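Local coordinates for enoyl-acyl carrier protein reductase (Uncultured bacterium, PDB 6KIA) that reduces the double bond of enoyl-acyl carrier protein with NADH, probably as the last step of each fatty-acid elongation cycle, at residues F205-L214 and T261-I272; R80-A88 and R133-E144. All coordinates share one frame; numbering follows the deposited sequence.

Contact 1 is largely buried and pairs helix 196-219 with helix 263-278; contact 2 lies farther out, where strand 80-83 and the chain after it rest on helix 120-146. They have no element in common, and their centres are about 19 Å apart, yet they meet directly: T212 of 205-214 touches A88 and F134 of contact 2. Both reach the NADH. Contact 1 supplies a lysine for the nicotinamide ribose and a valine beside the adenine, whereas contact 2 offers backbone atoms to the adenine edge. Contact 1 combines apolar knobs (A210, I272) with an amide-hydroxyl bond and a guanidinium-to-amide bond; contact 2 has an aliphatic middle bounded by an arginine at each end.

Contact 1: residues F205-L214 and T261-I272; sequences FDEVTANTFL and TQGKAKMRLERI. With NAI (1,4-dihydronicotinamide adenine dinucleotide), chain D.
The Q262 carboxamide lies on one face of the F205 ring, its plane 15° from that of the ring and NE2 3.2 Å above the ring centre; T261 comes to the ring edge with its carbonyl oxygen in plane. A second flat group, the R268 guanidinium, is approached at its edge by N211 OD1. Here NE donates to OD1 over 2.9 Å at 165°, on a lone pair in the amide plane, although the two planes stand almost perpendicular. R268 reaches that far because its chain runs extended from the backbone N (chi1 -175°) out to NE. A water also joins N211 OD1 to R268 NH2, so OD1 accepts twice.

While NE2 of Q262 also binds the carbonyl of G163, its OE1 takes the T209 hydroxyl at 2.6 Å from OG1, a donor well above the carbonyl plane. These bonds fix the amide's rotation over the ring. The helices run almost parallel, as neighbours on one side of the Rossmann-type sheet. F213 and L269 cross at about a right angle, CB against CD1, and both touch strand 234-240. A210 is a knob among A265, R268, L269 and I272. The pi-type turn at 206-211, where D206 O accepts from both A210 N and N211 N, lies in this closely packed region. In return I272 is a knob between A210, N211, F213 and L214, with CD1 3.2 Å from A210 O.

K266 starts away from helix 196-219, but its bent chain passes T209, with CE 3.7 Å from CG2. Its ammonium donates to both hydroxyls of the nicotinamide ribose, NZ to O2D 2.8 Å and NZ to O3D 3.0 Å, as in short-chain dehydrogenase/reductases. Y239 O and a water bound to T209 O lie within hydrogen-bonding distance of NZ too.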
loop_
_atom_site.group_PDB
_atom_site.type_symbol
_atom_site.label_atom_id
_atom_site.label_comp_id
_atom_site.label_asym_id
_atom_site.label_seq_id
_atom_site.Cartn_x
_atom_site.Cartn_y
_atom_site.Cartn_z
ATOM N N PHE A 205 6.379 -7.546 -9.493
ATOM C CA PHE A 205 6.186 -6.448 -8.539
ATOM C C PHE A 205 6.342 -5.110 -9.261
ATOM O O PHE A 205 5.522 -4.201 -9.087
ATOM C CB PHE A 205 7.202 -6.494 -7.379
ATOM C CG PHE A 205 6.923 -7.539 -6.310
ATOM C CD1 PHE A 205 5.896 -8.458 -6.431
ATOM C CD2 PHE A 205 7.732 -7.585 -5.171
ATOM C CE1 PHE A 205 5.684 -9.417 -5.416
ATOM C CE2 PHE A 205 7.527 -8.538 -4.154
ATOM C CZ PHE A 205 6.504 -9.447 -4.285
ATOM N N ASP A 206 7.395 -4.967 -10.068
ATOM C CA ASP A 206 7.546 -3.717 -10.816
ATOM C C ASP A 206 6.305 -3.463 -11.658
ATOM O O ASP A 206 5.816 -2.323 -11.713
ATOM C CB ASP A 206 8.777 -3.733 -11.723
ATOM C CG ASP A 206 10.053 -3.304 -11.022
ATOM O OD1 ASP A 206 10.027 -2.936 -9.827
ATOM O OD2 ASP A 206 11.113 -3.343 -11.691
ATOM N N GLU A 207 5.778 -4.506 -12.304
ATOM C CA GLU A 207 4.612 -4.284 -13.171
ATOM C C GLU A 207 3.365 -3.830 -12.384
ATOM O O GLU A 207 2.699 -2.835 -12.747
ATOM C CB GLU A 207 4.266 -5.549 -13.966
ATOM C CG GLU A 207 5.210 -5.907 -15.101
ATOM C CD GLU A 207 5.567 -4.738 -16.001
ATOM O OE1 GLU A 207 4.723 -3.829 -16.190
ATOM O OE2 GLU A 207 6.676 -4.765 -16.581
ATOM N N VAL A 208 3.041 -4.554 -11.320
ATOM C CA VAL A 208 1.807 -4.303 -10.565
ATOM C C VAL A 208 1.874 -3.063 -9.670
ATOM O O VAL A 208 0.946 -2.254 -9.635
ATOM C CB VAL A 208 1.439 -5.522 -9.663
ATOM C CG1 VAL A 208 0.140 -5.241 -8.900
ATOM C CG2 VAL A 208 1.337 -6.830 -10.501
ATOM N N THR A 209 2.966 -2.943 -8.925
ATOM C CA THR A 209 3.123 -1.937 -7.885
ATOM C C THR A 209 3.580 -0.600 -8.441
ATOM O O THR A 209 3.251 0.452 -7.890
ATOM C CB THR A 209 4.117 -2.451 -6.825
ATOM O OG1 THR A 209 3.599 -3.686 -6.311
ATOM C CG2 THR A 209 4.345 -1.451 -5.693
ATOM N N ALA A 210 4.304 -0.629 -9.560
ATOM C CA ALA A 210 4.874 0.611 -10.087
ATOM C C ALA A 210 4.360 0.989 -11.473
ATOM O O ALA A 210 3.786 2.071 -11.657
ATOM C CB ALA A 210 6.413 0.512 -10.101
ATOM N N ASN A 211 4.570 0.123 -12.459
ATOM C CA ASN A 211 4.263 0.498 -13.837
ATOM C C ASN A 211 2.781 0.764 -14.124
ATOM O O ASN A 211 2.456 1.534 -15.017
ATOM C CB ASN A 211 4.800 -0.571 -14.777
ATOM C CG ASN A 211 6.316 -0.636 -14.745
ATOM O OD1 ASN A 211 6.975 0.325 -14.346
ATOM N ND2 ASN A 211 6.876 -1.769 -15.154
ATOM N N THR A 212 1.891 0.146 -13.354
ATOM C CA THR A 212 0.467 0.460 -13.420
ATOM C C THR A 212 0.177 1.964 -13.212
ATOM O O THR A 212 -0.785 2.481 -13.779
ATOM C CB THR A 212 -0.318 -0.327 -12.362
ATOM O OG1 THR A 212 0.321 -0.163 -11.087
ATOM C CG2 THR A 212 -0.329 -1.811 -12.699
ATOM N N PHE A 213 0.971 2.650 -12.381
ATOM C CA PHE A 213 0.814 4.097 -12.182
ATOM C C PHE A 213 1.155 4.846 -13.450
ATOM O O PHE A 213 0.476 5.808 -13.813
ATOM C CB PHE A 213 1.689 4.573 -11.021
ATOM C CG PHE A 213 1.351 5.939 -10.489
ATOM C CD1 PHE A 213 0.034 6.309 -10.192
ATOM C CD2 PHE A 213 2.370 6.815 -10.159
ATOM C CE1 PHE A 213 -0.253 7.565 -9.640
ATOM C CE2 PHE A 213 2.089 8.070 -9.621
ATOM C CZ PHE A 213 0.777 8.441 -9.348
ATOM N N LEU A 214 2.212 4.394 -14.126
ATOM C CA LEU A 214 2.592 5.000 -15.393
ATOM C C LEU A 214 1.493 4.765 -16.417
ATOM O O LEU A 214 1.167 5.666 -17.186
ATOM C CB LEU A 214 3.921 4.440 -15.924
ATOM C CG LEU A 214 4.290 4.955 -17.326
ATOM C CD1 LEU A 214 4.602 6.456 -17.280
ATOM C CD2 LEU A 214 5.448 4.173 -17.934
ATOM N N THR A 261 10.047 -6.477 0.487
ATOM C CA THR A 261 10.400 -7.027 -0.813
ATOM C C THR A 261 9.886 -6.181 -1.974
ATOM O O THR A 261 10.419 -6.271 -3.076
ATOM C CB THR A 261 9.882 -8.458 -0.933
ATOM O OG1 THR A 261 8.456 -8.464 -0.818
ATOM C CG2 THR A 261 10.459 -9.266 0.194
ATOM N N GLN A 262 8.868 -5.366 -1.713
ATOM C CA GLN A 262 8.272 -4.489 -2.729
ATOM C C GLN A 262 9.050 -3.166 -2.830
ATOM O O GLN A 262 8.638 -2.237 -3.543
ATOM C CB GLN A 262 6.813 -4.197 -2.359
ATOM C CG GLN A 262 5.853 -5.341 -2.636
ATOM C CD GLN A 262 5.312 -5.412 -4.052
ATOM O OE1 GLN A 262 5.648 -4.605 -4.933
ATOM N NE2 GLN A 262 4.464 -6.410 -4.285
ATOM N N GLY A 263 10.170 -3.074 -2.115
ATOM C CA GLY A 263 10.899 -1.822 -1.978
ATOM C C GLY A 263 11.405 -1.228 -3.280
ATOM O O GLY A 263 11.264 -0.033 -3.536
ATOM N N LYS A 264 12.011 -2.067 -4.102
ATOM C CA LYS A 264 12.463 -1.630 -5.427
ATOM C C LYS A 264 11.308 -1.076 -6.275
ATOM O O LYS A 264 11.453 -0.050 -6.963
ATOM C CB LYS A 264 13.163 -2.784 -6.147
ATOM C CG LYS A 264 14.510 -3.145 -5.554
ATOM C CD LYS A 264 15.502 -2.014 -5.803
ATOM C CE LYS A 264 16.883 -2.313 -5.237
ATOM N NZ LYS A 264 17.781 -1.133 -5.423
ATOM N N ALA A 265 10.174 -1.775 -6.259
ATOM C CA ALA A 265 9.007 -1.333 -7.034
ATOM C C ALA A 265 8.459 -0.022 -6.479
ATOM O O ALA A 265 8.034 0.847 -7.240
ATOM C CB ALA A 265 7.922 -2.409 -7.034
ATOM N N LYS A 266 8.469 0.139 -5.150
ATOM C CA LYS A 266 7.974 1.400 -4.576
ATOM C C LYS A 266 8.905 2.571 -4.957
ATOM O O LYS A 266 8.450 3.704 -5.095
ATOM C CB LYS A 266 7.836 1.307 -3.054
ATOM C CG LYS A 266 6.655 0.410 -2.585
ATOM C CD LYS A 266 5.316 1.003 -3.079
ATOM C CE LYS A 266 4.131 0.271 -2.447
ATOM N NZ LYS A 266 2.792 0.731 -2.933
ATOM N N MET A 267 10.210 2.314 -5.097
ATOM C CA MET A 267 11.081 3.420 -5.512
ATOM C C MET A 267 10.906 3.724 -7.004
ATOM O O MET A 267 11.042 4.880 -7.446
ATOM C CB MET A 267 12.539 3.126 -5.159
ATOM C CG MET A 267 12.762 3.293 -3.667
ATOM S SD MET A 267 14.491 3.026 -3.157
ATOM C CE MET A 267 14.657 1.277 -3.450
ATOM N N ARG A 268 10.553 2.708 -7.777
ATOM C CA ARG A 268 10.241 2.946 -9.180
ATOM C C ARG A 268 8.941 3.757 -9.311
ATOM O O ARG A 268 8.827 4.651 -10.151
ATOM C CB ARG A 268 10.112 1.625 -9.932
ATOM C CG ARG A 268 9.907 1.788 -11.424
ATOM C CD ARG A 268 9.870 0.438 -12.129
ATOM N NE ARG A 268 9.762 0.617 -13.572
ATOM C CZ ARG A 268 10.800 0.799 -14.386
ATOM N NH1 ARG A 268 12.041 0.783 -13.912
ATOM N NH2 ARG A 268 10.593 0.974 -15.679
ATOM N N LEU A 269 7.988 3.468 -8.433
ATOM C CA LEU A 269 6.748 4.243 -8.348
ATOM C C LEU A 269 7.035 5.722 -8.079
ATOM O O LEU A 269 6.482 6.617 -8.748
ATOM C CB LEU A 269 5.852 3.667 -7.246
ATOM C CG LEU A 269 4.532 4.385 -6.952
ATOM C CD1 LEU A 269 3.542 4.145 -8.097
ATOM C CD2 LEU A 269 3.966 3.918 -5.607
ATOM N N GLU A 270 7.906 5.973 -7.108
ATOM C CA GLU A 270 8.344 7.340 -6.822
ATOM C C GLU A 270 8.953 8.005 -8.058
ATOM O O GLU A 270 8.628 9.152 -8.384
ATOM C CB GLU A 270 9.354 7.349 -5.684
ATOM C CG GLU A 270 8.749 6.973 -4.353
ATOM C CD GLU A 270 9.790 6.755 -3.287
ATOM O OE1 GLU A 270 10.981 6.590 -3.638
ATOM O OE2 GLU A 270 9.411 6.712 -2.107
ATOM N N ARG A 271 9.841 7.282 -8.745
ATOM C CA ARG A 271 10.466 7.856 -9.944
ATOM C C ARG A 271 9.445 8.199 -11.040
ATOM O O ARG A 271 9.580 9.213 -11.725
ATOM C CB ARG A 271 11.533 6.920 -10.505
ATOM C CG ARG A 271 12.754 6.816 -9.616
ATOM C CD ARG A 271 13.939 6.128 -10.307
ATOM N NE ARG A 271 13.644 4.808 -10.865
ATOM C CZ ARG A 271 13.707 3.668 -10.184
ATOM N NH1 ARG A 271 14.041 3.677 -8.898
ATOM N NH2 ARG A 271 13.434 2.524 -10.793
ATOM N N ILE A 272 8.430 7.356 -11.209
ATOM C CA ILE A 272 7.360 7.651 -12.164
ATOM C C ILE A 272 6.662 8.969 -11.796
ATOM O O ILE A 272 6.433 9.839 -12.665
ATOM C CB ILE A 272 6.339 6.487 -12.230
ATOM C CG1 ILE A 272 6.971 5.268 -12.901
ATOM C CG2 ILE A 272 5.072 6.908 -12.996
ATOM C CD1 ILE A 272 6.226 3.966 -12.647
HETATM P PA NAI D . -5.296 -3.967 0.029
HETATM O O1A NAI D . -6.616 -3.500 0.563
HETATM O O2A NAI D . -5.109 -5.463 -0.129
HETATM O O5B NAI D . -5.050 -3.200 -1.342
HETATM C C5B NAI D . -4.303 -3.820 -2.368
HETATM C C4B NAI D . -4.700 -3.016 -3.644
HETATM O O4B NAI D . -3.795 -3.574 -4.773
HETATM C C3B NAI D . -5.922 -3.203 -3.997
HETATM O O3B NAI D . -6.561 -1.957 -4.495
HETATM C C2B NAI D . -5.845 -4.329 -5.205
HETATM O O2B NAI D . -7.094 -4.291 -5.990
HETATM C C1B NAI D . -4.790 -3.992 -5.861
HETATM N N9A NAI D . -4.125 -5.166 -6.465
HETATM C C8A NAI D . -3.489 -6.245 -5.978
HETATM N N7A NAI D . -3.092 -6.991 -7.008
HETATM C C5A NAI D . -3.478 -6.365 -8.145
HETATM C C6A NAI D . -3.288 -6.773 -9.456
HETATM N N6A NAI D . -2.658 -7.917 -10.055
HETATM N N1A NAI D . -3.764 -5.991 -10.439
HETATM C C2A NAI D . -4.427 -4.830 -10.138
HETATM N N3A NAI D . -4.613 -4.424 -8.827
HETATM C C4A NAI D . -4.126 -5.225 -7.829
HETATM O O3 NAI D . -4.051 -3.477 1.003
HETATM P PN NAI D . -3.416 -2.007 1.197
HETATM O O1N NAI D . -4.471 -1.033 1.621
HETATM O O2N NAI D . -2.331 -2.232 2.238
HETATM O O5D NAI D . -2.782 -1.579 -0.202
HETATM C C5D NAI D . -3.153 -0.372 -0.847
HETATM C C4D NAI D . -1.860 0.428 -1.123
HETATM O O4D NAI D . -1.372 0.851 0.026
HETATM C C3D NAI D . -0.783 -0.475 -1.719
HETATM O O3D NAI D . -0.172 0.100 -2.825
HETATM C C2D NAI D . 0.231 -0.547 -0.556
HETATM O O2D NAI D . 1.543 -0.954 -1.083
HETATM C C1D NAI D . 0.195 0.650 -0.032
HETATM N N1N NAI D . 0.731 0.715 1.327
HETATM C C2N NAI D . 0.426 -0.235 2.279
HETATM C C3N NAI D . 1.013 -0.163 3.549
HETATM C C7N NAI D . 0.667 -1.178 4.637
HETATM O O7N NAI D . 1.391 -1.314 5.620
HETATM N N7N NAI D . -0.512 -1.956 4.499
HETATM C C4N NAI D . 1.886 0.860 3.889
HETATM C C5N NAI D . 2.149 1.847 2.932
HETATM C C6N NAI D . 1.574 1.763 1.659
HETATM O O HOH W 1 12.116 -1.296 -9.453
HETATM O O HOH W 2 1.905 0.900 -5.610
HETATM O O HOH W 3 7.839 2.366 -16.108
#

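Contact 2: residues R80-A88 and R133-E144. With NAI (1,4-dihydronicotinamide adenine dinucleotide), chain D.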
loop_
_atom_site.group_PDB
_atom_site.type_symbol
_atom_site.label_atom_id
_atom_site.label_comp_id
_atom_site.label_asym_id
_atom_site.label_seq_id
_atom_site.Cartn_x
_atom_site.Cartn_y
_atom_site.Cartn_z
ATOM N N ARG A 80 -20.092 3.799 -9.601
ATOM C CA ARG A 80 -20.040 2.942 -10.774
ATOM C C ARG A 80 -18.697 2.247 -10.936
ATOM O O ARG A 80 -17.651 2.821 -10.646
ATOM C CB ARG A 80 -20.320 3.744 -12.039
ATOM C CG ARG A 80 -21.783 4.073 -12.281
ATOM C CD ARG A 80 -22.014 4.199 -13.774
ATOM N NE ARG A 80 -21.310 3.128 -14.474
ATOM C CZ ARG A 80 -20.899 3.194 -15.735
ATOM N NH1 ARG A 80 -20.263 2.165 -16.281
ATOM N NH2 ARG A 80 -21.126 4.288 -16.447
ATOM N N ILE A 81 -18.744 0.994 -11.364
ATOM C CA ILE A 81 -17.531 0.264 -11.707
ATOM C C ILE A 81 -17.530 0.019 -13.200
ATOM O O ILE A 81 -18.532 -0.411 -13.762
ATOM C CB ILE A 81 -17.400 -1.045 -10.916
ATOM C CG1 ILE A 81 -16.756 -0.716 -9.571
ATOM C CG2 ILE A 81 -16.487 -2.047 -11.615
ATOM C CD1 ILE A 81 -17.211 -1.546 -8.453
ATOM N N ILE A 82 -16.419 0.347 -13.852
ATOM C CA ILE A 82 -16.293 0.116 -15.288
ATOM C C ILE A 82 -15.879 -1.329 -15.495
ATOM O O ILE A 82 -14.834 -1.764 -14.992
ATOM C CB ILE A 82 -15.292 1.094 -15.924
ATOM C CG1 ILE A 82 -15.819 2.527 -15.777
ATOM C CG2 ILE A 82 -15.046 0.745 -17.397
ATOM C CD1 ILE A 82 -14.858 3.598 -16.231
ATOM N N ASN A 83 -16.724 -2.099 -16.180
ATOM C CA ASN A 83 -16.574 -3.551 -16.155
ATOM C C ASN A 83 -15.583 -4.052 -17.207
ATOM O O ASN A 83 -15.959 -4.666 -18.206
ATOM C CB ASN A 83 -17.924 -4.235 -16.358
ATOM C CG ASN A 83 -17.921 -5.664 -15.870
ATOM O OD1 ASN A 83 -16.900 -6.162 -15.390
ATOM N ND2 ASN A 83 -19.046 -6.353 -16.040
ATOM N N VAL A 84 -14.306 -3.808 -16.943
ATOM C CA VAL A 84 -13.217 -4.284 -17.777
ATOM C C VAL A 84 -12.197 -4.928 -16.833
ATOM O O VAL A 84 -11.866 -4.342 -15.805
ATOM C CB VAL A 84 -12.577 -3.150 -18.588
ATOM C CG1 VAL A 84 -11.318 -3.631 -19.300
ATOM C CG2 VAL A 84 -13.597 -2.552 -19.569
ATOM N N PRO A 85 -11.760 -6.165 -17.136
ATOM C CA PRO A 85 -10.852 -6.824 -16.181
ATOM C C PRO A 85 -9.434 -6.245 -16.191
ATOM O O PRO A 85 -8.594 -6.667 -16.996
ATOM C CB PRO A 85 -10.857 -8.284 -16.643
ATOM C CG PRO A 85 -11.233 -8.221 -18.096
ATOM C CD PRO A 85 -12.164 -7.057 -18.240
ATOM N N LEU A 86 -9.163 -5.318 -15.270
ATOM C CA LEU A 86 -7.903 -4.596 -15.247
ATOM C C LEU A 86 -6.933 -5.264 -14.294
ATOM O O LEU A 86 -6.424 -4.637 -13.355
ATOM C CB LEU A 86 -8.113 -3.136 -14.824
ATOM C CG LEU A 86 -8.244 -2.053 -15.893
ATOM C CD1 LEU A 86 -8.076 -0.672 -15.246
ATOM C CD2 LEU A 86 -7.266 -2.255 -17.034
ATOM N N MET A 87 -6.690 -6.550 -14.525
ATOM C CA MET A 87 -5.714 -7.289 -13.730
ATOM C C MET A 87 -4.289 -6.975 -14.158
ATOM O O MET A 87 -3.927 -7.208 -15.304
ATOM C CB MET A 87 -5.951 -8.792 -13.871
ATOM C CG MET A 87 -5.050 -9.583 -12.974
ATOM S SD MET A 87 -5.699 -9.676 -11.321
ATOM C CE MET A 87 -6.814 -11.063 -11.552
ATOM N N ALA A 88 -3.472 -6.457 -13.244
ATOM C CA ALA A 88 -2.077 -6.178 -13.574
ATOM C C ALA A 88 -1.203 -7.391 -13.328
ATOM O O ALA A 88 -1.639 -8.367 -12.725
ATOM C CB ALA A 88 -1.561 -5.007 -12.800
ATOM N N ARG A 133 -2.024 -6.426 -22.764
ATOM C CA ARG A 133 -3.368 -6.659 -22.258
ATOM C C ARG A 133 -3.799 -5.567 -21.284
ATOM O O ARG A 133 -4.915 -5.046 -21.397
ATOM C CB ARG A 133 -3.465 -8.019 -21.570
ATOM C CG ARG A 133 -4.827 -8.262 -20.959
ATOM C CD ARG A 133 -4.921 -9.614 -20.263
ATOM N NE ARG A 133 -3.912 -9.781 -19.219
ATOM C CZ ARG A 133 -3.881 -9.102 -18.080
ATOM N NH1 ARG A 133 -4.802 -8.165 -17.832
ATOM N NH2 ARG A 133 -2.911 -9.343 -17.202
ATOM N N PHE A 134 -2.925 -5.242 -20.330
ATOM C CA PHE A 134 -3.258 -4.207 -19.341
ATOM C C PHE A 134 -3.426 -2.822 -19.979
ATOM O O PHE A 134 -4.379 -2.100 -19.653
ATOM C CB PHE A 134 -2.209 -4.141 -18.229
ATOM C CG PHE A 134 -2.622 -3.270 -17.075
ATOM C CD1 PHE A 134 -3.456 -3.763 -16.071
ATOM C CD2 PHE A 134 -2.174 -1.959 -16.985
ATOM C CE1 PHE A 134 -3.840 -2.934 -15.008
ATOM C CE2 PHE A 134 -2.548 -1.143 -15.914
ATOM C CZ PHE A 134 -3.381 -1.637 -14.935
ATOM N N LYS A 135 -2.525 -2.448 -20.888
ATOM C CA LYS A 135 -2.665 -1.166 -21.590
ATOM C C LYS A 135 -3.953 -1.076 -22.402
ATOM O O LYS A 135 -4.625 -0.035 -22.415
ATOM C CB LYS A 135 -1.478 -0.917 -22.517
ATOM C CG LYS A 135 -0.152 -0.633 -21.809
ATOM C CD LYS A 135 0.916 -0.405 -22.875
ATOM C CE LYS A 135 2.260 -0.033 -22.291
ATOM N NZ LYS A 135 3.269 0.114 -23.377
ATOM N N ASP A 136 -4.286 -2.163 -23.089
ATOM C CA ASP A 136 -5.502 -2.216 -23.890
ATOM C C ASP A 136 -6.729 -2.083 -22.972
ATOM O O ASP A 136 -7.707 -1.391 -23.298
ATOM C CB ASP A 136 -5.562 -3.529 -24.690
ATOM C CG ASP A 136 -4.563 -3.563 -25.857
ATOM O OD1 ASP A 136 -3.995 -2.510 -26.218
ATOM O OD2 ASP A 136 -4.354 -4.652 -26.421
ATOM N N GLY A 137 -6.657 -2.735 -21.812
ATOM C CA GLY A 137 -7.690 -2.589 -20.800
ATOM C C GLY A 137 -7.842 -1.150 -20.324
ATOM O O GLY A 137 -8.959 -0.622 -20.254
ATOM N N VAL A 138 -6.718 -0.508 -20.009
ATOM C CA VAL A 138 -6.718 0.866 -19.546
ATOM C C VAL A 138 -7.343 1.766 -20.613
ATOM O O VAL A 138 -8.097 2.668 -20.289
ATOM C CB VAL A 138 -5.301 1.368 -19.186
ATOM C CG1 VAL A 138 -5.311 2.874 -18.925
ATOM C CG2 VAL A 138 -4.801 0.657 -17.959
ATOM N N ALA A 139 -7.048 1.497 -21.882
ATOM C CA ALA A 139 -7.639 2.290 -22.972
ATOM C C ALA A 139 -9.160 2.117 -23.019
ATOM O O ALA A 139 -9.882 3.117 -23.152
ATOM C CB ALA A 139 -7.009 1.911 -24.304
ATOM N N LYS A 140 -9.640 0.869 -22.908
ATOM C CA LYS A 140 -11.077 0.607 -22.749
ATOM C C LYS A 140 -11.723 1.432 -21.641
ATOM O O LYS A 140 -12.734 2.129 -21.853
ATOM C CB LYS A 140 -11.336 -0.868 -22.448
ATOM C CG LYS A 140 -11.916 -1.713 -23.567
ATOM C CD LYS A 140 -13.340 -2.087 -23.165
ATOM C CE LYS A 140 -13.815 -3.384 -23.786
ATOM N NZ LYS A 140 -15.154 -3.774 -23.242
ATOM N N VAL A 141 -11.123 1.340 -20.456
ATOM C CA VAL A 141 -11.644 2.010 -19.278
ATOM C C VAL A 141 -11.662 3.519 -19.478
ATOM O O VAL A 141 -12.662 4.164 -19.196
ATOM C CB VAL A 141 -10.804 1.678 -18.031
ATOM C CG1 VAL A 141 -11.172 2.585 -16.892
ATOM C CG2 VAL A 141 -11.005 0.221 -17.639
ATOM N N MET A 142 -10.578 4.071 -20.016
ATOM C CA MET A 142 -10.476 5.512 -20.189
ATOM C C MET A 142 -11.448 5.995 -21.263
ATOM O O MET A 142 -11.964 7.119 -21.194
ATOM C CB MET A 142 -9.039 5.912 -20.543
ATOM C CG MET A 142 -8.066 5.713 -19.406
ATOM S SD MET A 142 -8.524 6.621 -17.914
ATOM C CE MET A 142 -7.501 5.755 -16.741
ATOM N N ALA A 143 -11.688 5.157 -22.259
ATOM C CA ALA A 143 -12.672 5.493 -23.294
ATOM C C ALA A 143 -14.038 5.648 -22.653
ATOM O O ALA A 143 -14.739 6.654 -22.891
ATOM C CB ALA A 143 -12.711 4.429 -24.369
ATOM N N GLU A 144 -14.386 4.710 -21.767
ATOM C CA GLU A 144 -15.680 4.790 -21.089
ATOM C C GLU A 144 -15.753 5.950 -20.077
ATOM O O GLU A 144 -16.761 6.660 -19.986
ATOM C CB GLU A 144 -15.991 3.467 -20.396
ATOM C CG GLU A 144 -17.428 3.342 -19.952
ATOM C CD GLU A 144 -17.776 1.939 -19.504
ATOM O OE1 GLU A 144 -17.228 0.981 -20.083
ATOM O OE2 GLU A 144 -18.589 1.797 -18.567
HETATM P PA NAI D . -5.296 -3.967 0.029
HETATM O O1A NAI D . -6.616 -3.500 0.563
HETATM O O2A NAI D . -5.109 -5.463 -0.129
HETATM O O5B NAI D . -5.050 -3.200 -1.342
HETATM C C5B NAI D . -4.303 -3.820 -2.368
HETATM C C4B NAI D . -4.700 -3.016 -3.644
HETATM O O4B NAI D . -3.795 -3.574 -4.773
HETATM C C3B NAI D . -5.922 -3.203 -3.997
HETATM O O3B NAI D . -6.561 -1.957 -4.495
HETATM C C2B NAI D . -5.845 -4.329 -5.205
HETATM O O2B NAI D . -7.094 -4.291 -5.990
HETATM C C1B NAI D . -4.790 -3.992 -5.861
HETATM N N9A NAI D . -4.125 -5.166 -6.465
HETATM C C8A NAI D . -3.489 -6.245 -5.978
HETATM N N7A NAI D . -3.092 -6.991 -7.008
HETATM C C5A NAI D . -3.478 -6.365 -8.145
HETATM C C6A NAI D . -3.288 -6.773 -9.456
HETATM N N6A NAI D . -2.658 -7.917 -10.055
HETATM N N1A NAI D . -3.764 -5.991 -10.439
HETATM C C2A NAI D . -4.427 -4.830 -10.138
HETATM N N3A NAI D . -4.613 -4.424 -8.827
HETATM C C4A NAI D . -4.126 -5.225 -7.829
HETATM O O3 NAI D . -4.051 -3.477 1.003
HETATM P PN NAI D . -3.416 -2.007 1.197
HETATM O O1N NAI D . -4.471 -1.033 1.621
HETATM O O2N NAI D . -2.331 -2.232 2.238
HETATM O O5D NAI D . -2.782 -1.579 -0.202
HETATM C C5D NAI D . -3.153 -0.372 -0.847
HETATM C C4D NAI D . -1.860 0.428 -1.123
HETATM O O4D NAI D . -1.372 0.851 0.026
HETATM C C3D NAI D . -0.783 -0.475 -1.719
HETATM O O3D NAI D . -0.172 0.100 -2.825
HETATM C C2D NAI D . 0.231 -0.547 -0.556
HETATM O O2D NAI D . 1.543 -0.954 -1.083
HETATM C C1D NAI D . 0.195 0.650 -0.032
HETATM N N1N NAI D . 0.731 0.715 1.327
HETATM C C2N NAI D . 0.426 -0.235 2.279
HETATM C C3N NAI D . 1.013 -0.163 3.549
HETATM C C7N NAI D . 0.667 -1.178 4.637
HETATM O O7N NAI D . 1.391 -1.314 5.620
HETATM N N7N NAI D . -0.512 -1.956 4.499
HETATM C C4N NAI D . 1.886 0.860 3.889
HETATM C C5N NAI D . 2.149 1.847 2.932
HETATM C C6N NAI D . 1.574 1.763 1.659
HETATM O O HOH W 4 -18.564 -1.019 -17.961
HETATM O O HOH W 5 -7.535 -7.532 -19.193
#
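R133 leaves its helix with CG anti to the backbone N (chi1 177°) and then bends at chi3 (57°), a turn that lays the end of its guanidinium against the carbonyl of M87. Next to it F134 brings its ring to L86 and A88. The setting is a Rossmann-type fold: helix 120-146 packs across strand 80-83, which is paired in parallel with strand 47-56, and across the turning chain that follows the strand.

M87 O accepts two bonds from R133, at 2.8 Å from NH1 and 3.0 Å from NH2. NH1 uses a lone pair in the carbonyl plane, while NH2 comes in tilted from it; D93 forms a salt bridge with the same NH2. L86, centre of an inverse gamma turn, puts CD2 over one face of the F134 ring and its carbonyl oxygen at the ring edge. A88 touches the ring too, with CB 3.8 Å from CE1. Its backbone reads the adenine edge of NADH, A88 N donating to N1A and A88 O accepting from N6A, so R133 and F134 form a second shell behind these two bonds.

Farther along, L86 CD2 drops onto the bare backbone at G137, reaching its carbonyl carbon at 3.5 Å. V141 fills the middle: CG2 meets V84 CB at 3.8 Å and L86 CD1 beside it, while CG1 faces I82 CD1. V84 CG2 also crosses the K140 chain obliquely, touching it at CD. At the outer end E144 passes I82 CG2, and its carboxylate is nearly coplanar with the R80 guanidinium in a salt bridge of 2.9 Å between OE2 and NH1. A water donates to that same OE2, 2.9 Å away, and accepts from N83 N at 2.8 Å.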